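ATP-dependent 6-phosphofructokinase isozyme 2 (Escherichia coli, PDB 3CQD) catalyses the magnesium-dependent transfer of phosphate from ATP to D-fructose 6-phosphate, giving fructose 1,6-bisphosphate, the first committing step of glycolysis. Local coordinates at residues V83-W88 / E115-Q120; Q103-M108 / Q249-A254; G283-L288 / D298-I303. All coordinates share one frame; numbering follows the deposited sequence.

Interaction 1: V83-W88 / E115-Q120; sequences VEAKDW and EDEFRQ
The chain leaving strand 80-84 passes over the first turns of helix 115-126, with the CA atoms of A85 and E117 6.3 Å apart and those of V83 and Q120 6.5 Å apart. E117 meets V83, E84, A85 and K86. Its carboxylate reaches the backbone of the loop at A85 and K86. The amide N of K86 donates to E117 OE1 at 2.7 Å, and the bond is nearly straight, with an angle of 162° at the hydrogen. The N-H does not lie in the carboxylate plane; it comes in from above it, 43° out. E117 CG sits anti to its own carbonyl carbon (chi1 -67°), and the chain beyond CG is extended, which brings the carboxylate to the loop. The aliphatic part of K86 crosses this side chain at about a right angle, and K86 CG lies 3.2 Å from E117 OE1. The methyl of A85 packs against the carboxyl carbon, CB to E117 CD 3.9 Å.

Strand 80-84 is an outermost strand of the central parallel sheet of this ribokinase-like fold, and helix 115-126 packs at that end of it. The other oxygen, E117 OE2, takes a bond from a water at 2.7 Å; the same water accepts from the N of D87. OE2 also binds the backbone N of N114, so the carboxylate is gripped on both oxygens. Replacing this glutamate by an alanine is likely to leave the amide of K86 without its acceptor, and to take away the acceptor used by the water at D87 N, so that the loop could shift. Toward Q120, V83 faces the helix with both methyls. V83 CG2 touches the carbonyl oxygen of E117 at 3.6 Å, and V83 CG1 lies 3.8 Å from Q120 CB.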
loop_
_atom_site.group_PDB
_atom_site.type_symbol
_atom_site.label_atom_id
_atom_site.label_comp_id
_atom_site.label_asym_id
_atom_site.label_seq_id
_atom_site.Cartn_x
_atom_site.Cartn_y
_atom_site.Cartn_z
ATOM N N VAL B 83 -25.258 19.226 24.092
ATOM C CA VAL B 83 -24.838 19.480 25.450
ATOM C C VAL B 83 -23.345 19.729 25.418
ATOM O O VAL B 83 -22.577 18.989 24.769
ATOM C CB VAL B 83 -25.253 18.373 26.460
ATOM C CG1 VAL B 83 -26.654 17.827 26.131
ATOM C CG2 VAL B 83 -24.229 17.280 26.536
ATOM N N GLU B 84 -22.944 20.805 26.080
ATOM C CA GLU B 84 -21.549 21.188 26.102
ATOM C C GLU B 84 -20.827 20.122 26.899
ATOM O O GLU B 84 -21.294 19.714 27.957
ATOM C CB GLU B 84 -21.360 22.576 26.705
ATOM C CG GLU B 84 -20.234 23.361 26.041
ATOM C CD GLU B 84 -19.665 24.463 26.921
ATOM O OE1 GLU B 84 -20.442 25.190 27.583
ATOM O OE2 GLU B 84 -18.420 24.610 26.942
ATOM N N ALA B 85 -19.738 19.615 26.332
ATOM C CA ALA B 85 -18.933 18.602 26.990
ATOM C C ALA B 85 -17.550 19.158 27.320
ATOM O O ALA B 85 -17.024 20.001 26.595
ATOM C CB ALA B 85 -18.830 17.365 26.127
ATOM N N LYS B 86 -16.987 18.683 28.426
ATOM C CA LYS B 86 -15.674 19.105 28.882
ATOM C C LYS B 86 -14.587 18.620 27.935
ATOM O O LYS B 86 -13.660 19.364 27.614
ATOM C CB LYS B 86 -15.405 18.582 30.298
ATOM C CG LYS B 86 -16.358 19.104 31.370
ATOM C CD LYS B 86 -16.291 20.620 31.521
ATOM C CE LYS B 86 -17.285 21.105 32.570
ATOM N NZ LYS B 86 -16.797 20.881 33.962
ATOM N N ASP B 87 -14.713 17.372 27.486
ATOM C CA ASP B 87 -13.734 16.794 26.585
ATOM C C ASP B 87 -14.039 17.263 25.169
ATOM O O ASP B 87 -15.178 17.180 24.705
ATOM C CB ASP B 87 -13.735 15.270 26.689
ATOM C CG ASP B 87 -12.464 14.644 26.157
ATOM O OD1 ASP B 87 -11.486 15.384 25.892
ATOM O OD2 ASP B 87 -12.436 13.404 26.005
ATOM N N TRP B 88 -13.015 17.787 24.507
ATOM C CA TRP B 88 -13.160 18.359 23.176
ATOM C C TRP B 88 -13.592 17.320 22.148
ATOM O O TRP B 88 -13.116 16.192 22.146
ATOM C CB TRP B 88 -11.885 19.115 22.738
ATOM C CG TRP B 88 -10.702 18.274 22.190
ATOM C CD1 TRP B 88 -10.543 17.799 20.902
ATOM C CD2 TRP B 88 -9.520 17.878 22.903
ATOM N NE1 TRP B 88 -9.349 17.121 20.786
ATOM C CE2 TRP B 88 -8.705 17.149 21.997
ATOM C CE3 TRP B 88 -9.077 18.051 24.229
ATOM C CZ2 TRP B 88 -7.477 16.596 22.372
ATOM C CZ3 TRP B 88 -7.846 17.508 24.598
ATOM C CH2 TRP B 88 -7.059 16.788 23.667
ATOM N N GLU B 115 -20.616 11.762 33.675
ATOM C CA GLU B 115 -21.942 11.292 34.046
ATOM C C GLU B 115 -22.973 12.421 33.923
ATOM O O GLU B 115 -24.111 12.180 33.516
ATOM C CB GLU B 115 -21.935 10.656 35.441
ATOM C CG GLU B 115 -21.640 9.154 35.372
ATOM C CD GLU B 115 -21.298 8.525 36.713
ATOM O OE1 GLU B 115 -20.625 7.469 36.700
ATOM O OE2 GLU B 115 -21.695 9.071 37.770
ATOM N N ASP B 116 -22.553 13.645 34.242
ATOM C CA ASP B 116 -23.404 14.824 34.124
ATOM C C ASP B 116 -23.796 15.091 32.677
ATOM O O ASP B 116 -24.964 15.352 32.384
ATOM C CB ASP B 116 -22.715 16.067 34.689
ATOM C CG ASP B 116 -23.562 17.327 34.522
ATOM O OD1 ASP B 116 -24.646 17.400 35.142
ATOM O OD2 ASP B 116 -23.151 18.240 33.773
ATOM N N GLU B 117 -22.810 15.036 31.787
ATOM C CA GLU B 117 -23.036 15.281 30.362
ATOM C C GLU B 117 -23.965 14.252 29.752
ATOM O O GLU B 117 -24.817 14.592 28.919
ATOM C CB GLU B 117 -21.709 15.338 29.610
ATOM C CG GLU B 117 -20.863 16.554 30.011
ATOM C CD GLU B 117 -19.384 16.339 29.808
ATOM O OE1 GLU B 117 -18.623 17.295 30.041
ATOM O OE2 GLU B 117 -18.967 15.218 29.429
ATOM N N PHE B 118 -23.819 12.997 30.170
ATOM C CA PHE B 118 -24.725 11.967 29.690
ATOM C C PHE B 118 -26.138 12.186 30.232
ATOM O O PHE B 118 -27.119 12.030 29.508
ATOM C CB PHE B 118 -24.231 10.561 30.026
ATOM C CG PHE B 118 -25.077 9.485 29.420
ATOM C CD1 PHE B 118 -26.199 9.001 30.101
ATOM C CD2 PHE B 118 -24.796 8.992 28.153
ATOM C CE1 PHE B 118 -27.010 8.021 29.533
ATOM C CE2 PHE B 118 -25.611 8.013 27.587
ATOM C CZ PHE B 118 -26.711 7.531 28.278
ATOM N N ARG B 119 -26.228 12.558 31.508
ATOM C CA ARG B 119 -27.489 12.932 32.108
ATOM C C ARG B 119 -28.187 14.036 31.309
ATOM O O ARG B 119 -29.375 13.922 31.015
ATOM C CB ARG B 119 -27.283 13.364 33.562
ATOM C CG ARG B 119 -28.531 13.229 34.413
ATOM C CD ARG B 119 -28.568 14.264 35.536
ATOM N NE ARG B 119 -28.813 15.613 35.018
ATOM C CZ ARG B 119 -27.922 16.602 35.023
ATOM N NH1 ARG B 119 -26.714 16.407 35.535
ATOM N NH2 ARG B 119 -28.244 17.790 34.526
ATOM N N GLN B 120 -27.450 15.095 30.967
ATOM C CA GLN B 120 -27.974 16.157 30.092
ATOM C C GLN B 120 -28.451 15.627 28.740
ATOM O O GLN B 120 -29.514 16.022 28.254
ATOM C CB GLN B 120 -26.932 17.240 29.844
ATOM C CG GLN B 120 -26.554 18.058 31.064
ATOM C CD GLN B 120 -25.575 19.136 30.699
ATOM O OE1 GLN B 120 -24.474 19.187 31.232
ATOM N NE2 GLN B 120 -25.963 19.999 29.767
HETATM O O HOH W 1 -16.480 15.297 28.509
#

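Interaction 2: Q103-M108 / Q249-A254; sequences QYRFVM and QSTVGA. With ATP (adenosine-5'-triphosphate), chain I; ATP (adenosine-5'-triphosphate), chain G.
V252 pushes its CG2 methyl against the flat guanidinium group of R105, where strand 102-107 meets the loop that leads into helix 254-267. The strand is the last one, within this chain, of the small sheet that forms the lid in PfkB-family kinases, and the sheet runs on into the second subunit. The loop makes a type II turn from T251 to A254, and G253 is the N-cap of the helix. S250 and V252 are potassium-binding residues.

The tight part is a methyl against flat polar groups. V252 CG2 sits over the centre of one guanidinium face, 3.6 Å above the plane, and is 3.6 Å from R105 NE. The two side chains come from opposite directions. R105 bends at chi2 and chi3 (134° and 83°), which lays the group flat over the methyl. The same methyl also meets the side-chain amide of Q103. S250 OG accepts from V252 N, which makes an ST turn.

The loose part is wet and lies toward the nucleotides. R105 reaches the loop there through water, and its NH1 is also bonded to the backbone O of E25 in the second subunit. One water takes a weak bond from R105 NH2, accepts from G253 N and donates to O2G of ATP (chain I). A second water, in the guanidinium plane at its edge, accepts from R105 NH1 at 3.2 Å and lies 2.8 Å from T251 O.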
loop_
_atom_site.group_PDB
_atom_site.type_symbol
_atom_site.label_atom_id
_atom_site.label_comp_id
_atom_site.label_asym_id
_atom_site.label_seq_id
_atom_site.Cartn_x
_atom_site.Cartn_y
_atom_site.Cartn_z
ATOM N N GLN B 103 -9.148 6.577 -0.638
ATOM C CA GLN B 103 -9.422 7.333 0.574
ATOM C C GLN B 103 -9.195 6.421 1.769
ATOM O O GLN B 103 -9.517 5.219 1.753
ATOM C CB GLN B 103 -10.844 7.911 0.564
ATOM C CG GLN B 103 -11.902 6.861 0.355
ATOM C CD GLN B 103 -13.315 7.408 0.176
ATOM O OE1 GLN B 103 -14.210 6.676 -0.257
ATOM N NE2 GLN B 103 -13.525 8.691 0.510
ATOM N N TYR B 104 -8.544 6.947 2.756
ATOM C CA TYR B 104 -8.290 6.233 3.954
ATOM C C TYR B 104 -9.095 6.859 5.072
ATOM O O TYR B 104 -9.234 8.010 5.103
ATOM C CB TYR B 104 -6.794 6.159 4.224
ATOM C CG TYR B 104 -6.038 5.349 3.201
ATOM C CD1 TYR B 104 -5.662 5.874 2.008
ATOM C CD2 TYR B 104 -5.704 4.056 3.457
ATOM C CE1 TYR B 104 -4.993 5.126 1.109
ATOM C CE2 TYR B 104 -5.069 3.325 2.586
ATOM C CZ TYR B 104 -4.691 3.843 1.409
ATOM O OH TYR B 104 -4.012 3.068 0.567
ATOM N N ARG B 105 -9.656 6.072 5.941
ATOM C CA ARG B 105 -10.387 6.608 7.030
ATOM C C ARG B 105 -9.890 6.069 8.321
ATOM O O ARG B 105 -9.832 4.907 8.499
ATOM C CB ARG B 105 -11.884 6.408 6.873
ATOM C CG ARG B 105 -12.478 6.821 5.589
ATOM C CD ARG B 105 -13.396 5.754 5.080
ATOM N NE ARG B 105 -14.655 5.909 5.698
ATOM C CZ ARG B 105 -15.694 5.116 5.620
ATOM N NH1 ARG B 105 -15.728 4.022 4.939
ATOM N NH2 ARG B 105 -16.730 5.483 6.257
ATOM N N PHE B 106 -9.441 6.973 9.153
ATOM C CA PHE B 106 -8.894 6.690 10.439
ATOM C C PHE B 106 -9.904 7.081 11.518
ATOM O O PHE B 106 -10.124 8.239 11.775
ATOM C CB PHE B 106 -7.505 7.313 10.645
ATOM C CG PHE B 106 -6.506 6.927 9.596
ATOM C CD1 PHE B 106 -6.255 7.736 8.530
ATOM C CD2 PHE B 106 -5.874 5.719 9.641
ATOM C CE1 PHE B 106 -5.399 7.351 7.566
ATOM C CE2 PHE B 106 -5.013 5.364 8.660
ATOM C CZ PHE B 106 -4.787 6.163 7.639
ATOM N N VAL B 107 -10.507 6.073 12.114
ATOM C CA VAL B 107 -11.601 6.268 13.054
ATOM C C VAL B 107 -11.103 5.985 14.459
ATOM O O VAL B 107 -10.709 4.856 14.790
ATOM C CB VAL B 107 -12.834 5.391 12.687
ATOM C CG1 VAL B 107 -14.056 5.762 13.564
ATOM C CG2 VAL B 107 -13.174 5.579 11.230
ATOM N N MET B 108 -11.085 7.039 15.266
ATOM C CA MET B 108 -10.743 6.939 16.667
ATOM C C MET B 108 -11.993 7.165 17.498
ATOM O O MET B 108 -13.010 7.602 16.962
ATOM C CB MET B 108 -9.661 7.950 17.026
ATOM C CG MET B 108 -8.315 7.528 16.513
ATOM S SD MET B 108 -7.170 8.882 16.403
ATOM C CE MET B 108 -7.810 9.729 14.958
ATOM N N GLN B 249 -18.396 4.619 -6.110
ATOM C CA GLN B 249 -17.053 5.196 -6.075
ATOM C C GLN B 249 -16.550 5.326 -4.643
ATOM O O GLN B 249 -15.376 5.579 -4.399
ATOM C CB GLN B 249 -17.046 6.567 -6.739
ATOM C CG GLN B 249 -17.093 6.526 -8.244
ATOM C CD GLN B 249 -16.942 7.902 -8.853
ATOM O OE1 GLN B 249 -17.424 8.150 -9.961
ATOM N NE2 GLN B 249 -16.271 8.811 -8.132
ATOM N N SER B 250 -17.460 5.159 -3.697
ATOM C CA SER B 250 -17.158 5.387 -2.300
ATOM C C SER B 250 -18.197 4.677 -1.464
ATOM O O SER B 250 -19.252 4.323 -1.959
ATOM C CB SER B 250 -17.132 6.899 -1.999
ATOM O OG SER B 250 -16.897 7.159 -0.625
ATOM N N THR B 251 -17.890 4.434 -0.203
ATOM C CA THR B 251 -18.840 3.816 0.702
ATOM C C THR B 251 -19.082 4.721 1.891
ATOM O O THR B 251 -19.873 4.397 2.773
ATOM C CB THR B 251 -18.326 2.462 1.226
ATOM O OG1 THR B 251 -17.070 2.664 1.901
ATOM C CG2 THR B 251 -18.150 1.476 0.075
ATOM N N VAL B 252 -18.389 5.853 1.927
ATOM C CA VAL B 252 -18.551 6.787 3.025
ATOM C C VAL B 252 -19.984 7.301 3.078
ATOM O O VAL B 252 -20.523 7.798 2.086
ATOM C CB VAL B 252 -17.553 7.946 2.950
ATOM C CG1 VAL B 252 -17.646 8.801 4.205
ATOM C CG2 VAL B 252 -16.125 7.398 2.767
ATOM N N GLY B 253 -20.602 7.147 4.243
ATOM C CA GLY B 253 -21.922 7.671 4.481
ATOM C C GLY B 253 -23.049 6.807 3.977
ATOM O O GLY B 253 -24.207 7.186 4.099
ATOM N N ALA B 254 -22.714 5.645 3.407
ATOM C CA ALA B 254 -23.705 4.709 2.911
ATOM C C ALA B 254 -24.699 4.307 4.015
ATOM O O ALA B 254 -25.925 4.395 3.834
ATOM C CB ALA B 254 -23.034 3.483 2.315
HETATM P PG ATP I . -21.260 2.370 6.855
HETATM O O1G ATP I . -21.633 2.348 8.305
HETATM O O2G ATP I . -21.458 3.706 6.177
HETATM O O3G ATP I . -19.950 1.694 6.609
HETATM P PB ATP I . -22.803 0.024 6.579
HETATM O O1B ATP I . -21.652 -0.918 6.549
HETATM O O2B ATP I . -23.490 0.193 7.932
HETATM O O3B ATP I . -22.346 1.473 6.090
HETATM P PA ATP I . -23.680 -0.875 3.965
HETATM O O1A ATP I . -22.237 -0.965 3.589
HETATM O O2A ATP I . -24.499 -2.107 3.822
HETATM O O3A ATP I . -23.904 -0.345 5.486
HETATM O "O5'" ATP I . -24.326 0.366 3.212
HETATM C "C5'" ATP I . -25.687 0.775 3.414
HETATM C "C4'" ATP I . -26.298 0.764 2.016
HETATM O "O4'" ATP I . -25.455 1.540 1.157
HETATM C "C3'" ATP I . -26.340 -0.588 1.314
HETATM O "O3'" ATP I . -27.398 -1.451 1.713
HETATM C "C2'" ATP I . -26.438 -0.162 -0.134
HETATM O "O2'" ATP I . -27.730 0.330 -0.484
HETATM C "C1'" ATP I . -25.521 1.052 -0.178
HETATM N N9 ATP I . -24.182 0.592 -0.556
HETATM C C8 ATP I . -23.160 0.374 0.274
HETATM N N7 ATP I . -22.076 -0.048 -0.384
HETATM C C5 ATP I . -22.404 -0.097 -1.667
HETATM C C6 ATP I . -21.704 -0.472 -2.886
HETATM N N6 ATP I . -20.408 -0.861 -2.810
HETATM N N1 ATP I . -22.399 -0.365 -4.034
HETATM C C2 ATP I . -23.687 0.025 -4.083
HETATM N N3 ATP I . -24.397 0.363 -2.995
HETATM C C4 ATP I . -23.796 0.329 -1.792
HETATM P PG ATP G . -18.279 -1.163 9.218
HETATM O O1G ATP G . -18.177 -0.359 10.466
HETATM O O2G ATP G . -18.252 -2.643 9.493
HETATM O O3G ATP G . -19.345 -0.691 8.259
HETATM P PB ATP G . -16.521 -0.741 6.930
HETATM O O1B ATP G . -17.608 -0.018 6.174
HETATM O O2B ATP G . -15.129 -0.206 6.954
HETATM O O3B ATP G . -16.881 -0.848 8.500
HETATM P PA ATP G . -15.340 -3.408 6.620
HETATM O O1A ATP G . -14.431 -3.091 7.797
HETATM O O2A ATP G . -15.961 -4.771 6.532
HETATM O O3A ATP G . -16.527 -2.289 6.447
HETATM O "O5'" ATP G . -14.524 -3.151 5.270
HETATM C "C5'" ATP G . -13.287 -3.809 5.014
HETATM C "C4'" ATP G . -13.097 -3.696 3.519
HETATM O "O4'" ATP G . -14.189 -4.368 2.884
HETATM C "C3'" ATP G . -13.205 -2.258 3.045
HETATM O "O3'" ATP G . -11.925 -1.663 2.971
HETATM C "C2'" ATP G . -13.830 -2.368 1.675
HETATM O "O2'" ATP G . -12.849 -2.593 0.663
HETATM C "C1'" ATP G . -14.704 -3.596 1.800
HETATM N N9 ATP G . -16.080 -3.093 2.065
HETATM C C8 ATP G . -16.709 -2.926 3.247
HETATM N N7 ATP G . -17.960 -2.414 3.074
HETATM C C5 ATP G . -18.141 -2.251 1.751
HETATM C C6 ATP G . -19.214 -1.769 0.857
HETATM N N6 ATP G . -20.384 -1.341 1.359
HETATM N N1 ATP G . -18.985 -1.764 -0.477
HETATM C C2 ATP G . -17.823 -2.180 -1.009
HETATM N N3 ATP G . -16.803 -2.634 -0.261
HETATM C C4 ATP G . -16.901 -2.694 1.092
HETATM O O HOH W 2 -19.314 5.462 6.250
HETATM O O HOH W 3 -18.641 2.757 4.704
#

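Interaction 3: G283-L288 / D298-I303; sequences GSAATL and DDTQKI. With ATP (adenosine-5'-triphosphate), chain I.
The adenosine pocket of the ATP site is lined by the end of helix 272-287, and helix 297-307 packs on the side of that helix turned away from the nucleotide. A285 and I303 meet at this joint, with the axes of the two short segments 8.3 Å apart at their closest and their directions 125° apart. The small A285 lets the backbones come near. Its CB lies 3.6 Å from D299 CB and 3.4 Å from T300 OG1, a hydroxyl whose own bond goes to the carbonyl of S296. I303 reaches across with its CD1, which ends 3.6 Å from A285 N and lies 4.0 Å from the backbone C of S284. The chain of I303 is extended at chi2 (165°), which brings that methyl to the helix. L288 CD1 comes obliquely onto the carboxylate of D299, 3.5 Å from D299 CG. A water donates to D299 OD1 and, weakly, to A285 O. D299 OD2 forms a salt bridge with K302 one turn on.

On the nucleotide side S284 OG donates to N3 of ATP (chain I) at 2.8 Å and accepts from its O2'. The CG2 methyl of T287 touches the adenine at C4. No direct hydrogen bond crosses the joint; methyls meet one another, a hydroxyl and a carboxylate. On the far side one hydroxyl of S284, both donor and acceptor, grips base and ribose together.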
loop_
_atom_site.group_PDB
_atom_site.type_symbol
_atom_site.label_atom_id
_atom_site.label_comp_id
_atom_site.label_asym_id
_atom_site.label_seq_id
_atom_site.Cartn_x
_atom_site.Cartn_y
_atom_site.Cartn_z
ATOM N N GLY B 283 -28.632 4.871 0.525
ATOM C CA GLY B 283 -27.326 4.295 0.843
ATOM C C GLY B 283 -26.480 4.226 -0.418
ATOM O O GLY B 283 -25.295 4.580 -0.429
ATOM N N SER B 284 -27.092 3.771 -1.502
ATOM C CA SER B 284 -26.369 3.657 -2.757
ATOM C C SER B 284 -26.133 5.013 -3.423
ATOM O O SER B 284 -25.098 5.203 -4.070
ATOM C CB SER B 284 -27.053 2.670 -3.703
ATOM O OG SER B 284 -27.021 1.368 -3.138
ATOM N N ALA B 285 -27.083 5.941 -3.264
ATOM C CA ALA B 285 -26.870 7.337 -3.686
ATOM C C ALA B 285 -25.579 7.882 -3.091
ATOM O O ALA B 285 -24.789 8.512 -3.800
ATOM C CB ALA B 285 -28.047 8.220 -3.318
ATOM N N ALA B 286 -25.368 7.610 -1.800
ATOM C CA ALA B 286 -24.159 8.024 -1.077
ATOM C C ALA B 286 -22.877 7.507 -1.711
ATOM O O ALA B 286 -21.871 8.184 -1.690
ATOM C CB ALA B 286 -24.230 7.609 0.396
ATOM N N THR B 287 -22.921 6.302 -2.270
ATOM C CA THR B 287 -21.745 5.674 -2.850
ATOM C C THR B 287 -21.332 6.280 -4.188
ATOM O O THR B 287 -20.242 6.001 -4.678
ATOM C CB THR B 287 -21.953 4.177 -3.110
ATOM O OG1 THR B 287 -22.849 4.018 -4.215
ATOM C CG2 THR B 287 -22.486 3.479 -1.882
ATOM N N LEU B 288 -22.197 7.095 -4.777
ATOM C CA LEU B 288 -21.928 7.641 -6.101
ATOM C C LEU B 288 -20.767 8.641 -6.109
ATOM O O LEU B 288 -20.117 8.803 -7.126
ATOM C CB LEU B 288 -23.186 8.259 -6.716
ATOM C CG LEU B 288 -24.428 7.361 -6.789
ATOM C CD1 LEU B 288 -25.573 8.110 -7.413
ATOM C CD2 LEU B 288 -24.151 6.063 -7.549
ATOM N N ASP B 298 -31.837 13.939 -5.224
ATOM C CA ASP B 298 -32.045 13.552 -6.619
ATOM C C ASP B 298 -31.571 12.130 -6.918
ATOM O O ASP B 298 -32.304 11.356 -7.520
ATOM C CB ASP B 298 -31.466 14.593 -7.595
ATOM C CG ASP B 298 -32.261 15.890 -7.590
ATOM O OD1 ASP B 298 -31.787 16.886 -8.177
ATOM O OD2 ASP B 298 -33.357 15.910 -6.979
ATOM N N ASP B 299 -30.376 11.779 -6.445
ATOM C CA ASP B 299 -29.818 10.441 -6.675
ATOM C C ASP B 299 -30.655 9.373 -5.995
ATOM O O ASP B 299 -30.966 8.345 -6.591
ATOM C CB ASP B 299 -28.373 10.363 -6.175
ATOM C CG ASP B 299 -27.398 11.121 -7.071
ATOM O OD1 ASP B 299 -26.369 11.595 -6.539
ATOM O OD2 ASP B 299 -27.648 11.235 -8.293
ATOM N N THR B 300 -30.994 9.616 -4.737
ATOM C CA THR B 300 -31.892 8.737 -4.001
ATOM C C THR B 300 -33.241 8.567 -4.726
ATOM O O THR B 300 -33.693 7.434 -4.932
ATOM C CB THR B 300 -32.139 9.260 -2.587
ATOM O OG1 THR B 300 -30.887 9.583 -1.982
ATOM C CG2 THR B 300 -32.916 8.229 -1.743
ATOM N N GLN B 301 -33.862 9.680 -5.126
ATOM C CA GLN B 301 -35.119 9.636 -5.887
ATOM C C GLN B 301 -34.998 8.808 -7.177
ATOM O O GLN B 301 -35.846 7.965 -7.466
ATOM C CB GLN B 301 -35.621 11.051 -6.223
ATOM N N LYS B 302 -33.951 9.069 -7.947
ATOM C CA LYS B 302 -33.676 8.317 -9.165
ATOM C C LYS B 302 -33.558 6.808 -8.884
ATOM O O LYS B 302 -34.192 5.999 -9.561
ATOM C CB LYS B 302 -32.385 8.817 -9.812
ATOM C CG LYS B 302 -32.531 9.925 -10.866
ATOM C CD LYS B 302 -32.792 11.314 -10.273
ATOM C CE LYS B 302 -31.713 12.310 -10.704
ATOM N NZ LYS B 302 -30.398 12.018 -10.019
ATOM N N ILE B 303 -32.769 6.438 -7.876
ATOM C CA ILE B 303 -32.557 5.024 -7.559
ATOM C C ILE B 303 -33.827 4.379 -6.994
ATOM O O ILE B 303 -34.181 3.260 -7.373
ATOM C CB ILE B 303 -31.366 4.814 -6.593
ATOM C CG1 ILE B 303 -30.055 5.225 -7.283
ATOM C CG2 ILE B 303 -31.287 3.347 -6.156
ATOM C CD1 ILE B 303 -28.857 5.417 -6.319
HETATM P PG ATP I . -21.260 2.370 6.855
HETATM O O1G ATP I . -21.633 2.348 8.305
HETATM O O2G ATP I . -21.458 3.706 6.177
HETATM O O3G ATP I . -19.950 1.694 6.609
HETATM P PB ATP I . -22.803 0.024 6.579
HETATM O O1B ATP I . -21.652 -0.918 6.549
HETATM O O2B ATP I . -23.490 0.193 7.932
HETATM O O3B ATP I . -22.346 1.473 6.090
HETATM P PA ATP I . -23.680 -0.875 3.965
HETATM O O1A ATP I . -22.237 -0.965 3.589
HETATM O O2A ATP I . -24.499 -2.107 3.822
HETATM O O3A ATP I . -23.904 -0.345 5.486
HETATM O "O5'" ATP I . -24.326 0.366 3.212
HETATM C "C5'" ATP I . -25.687 0.775 3.414
HETATM C "C4'" ATP I . -26.298 0.764 2.016
HETATM O "O4'" ATP I . -25.455 1.540 1.157
HETATM C "C3'" ATP I . -26.340 -0.588 1.314
HETATM O "O3'" ATP I . -27.398 -1.451 1.713
HETATM C "C2'" ATP I . -26.438 -0.162 -0.134
HETATM O "O2'" ATP I . -27.730 0.330 -0.484
HETATM C "C1'" ATP I . -25.521 1.052 -0.178
HETATM N N9 ATP I . -24.182 0.592 -0.556
HETATM C C8 ATP I . -23.160 0.374 0.274
HETATM N N7 ATP I . -22.076 -0.048 -0.384
HETATM C C5 ATP I . -22.404 -0.097 -1.667
HETATM C C6 ATP I . -21.704 -0.472 -2.886
HETATM N N6 ATP I . -20.408 -0.861 -2.810
HETATM N N1 ATP I . -22.399 -0.365 -4.034
HETATM C C2 ATP I . -23.687 0.025 -4.083
HETATM N N3 ATP I . -24.397 0.363 -2.995
HETATM C C4 ATP I . -23.796 0.329 -1.792
HETATM O O HOH W 4 -25.986 11.130 -3.946
#

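The segments of interactions 1 and 2 alternate along the chain. Strand 102-107 of interaction 2 is followed directly by helix 115-126 of interaction 1, yet the two centres are about 27 Å apart. Interaction 3 comes last; its centre is about 35 Å from that of interaction 1, on the opposite side of the chain's centre. Interactions 2 and 3 are neighbours, with centres about 17 Å apart. They touch where Q249 N and S250 N probably both bond to T287 O. Both border ATP (chain I), and interaction 2 also meets a second ATP. Interaction 1 belongs to the edge of the parallel sheet, while interactions 2 and 3 connect the lid strand, potassium-binding loop and adenosine pocket.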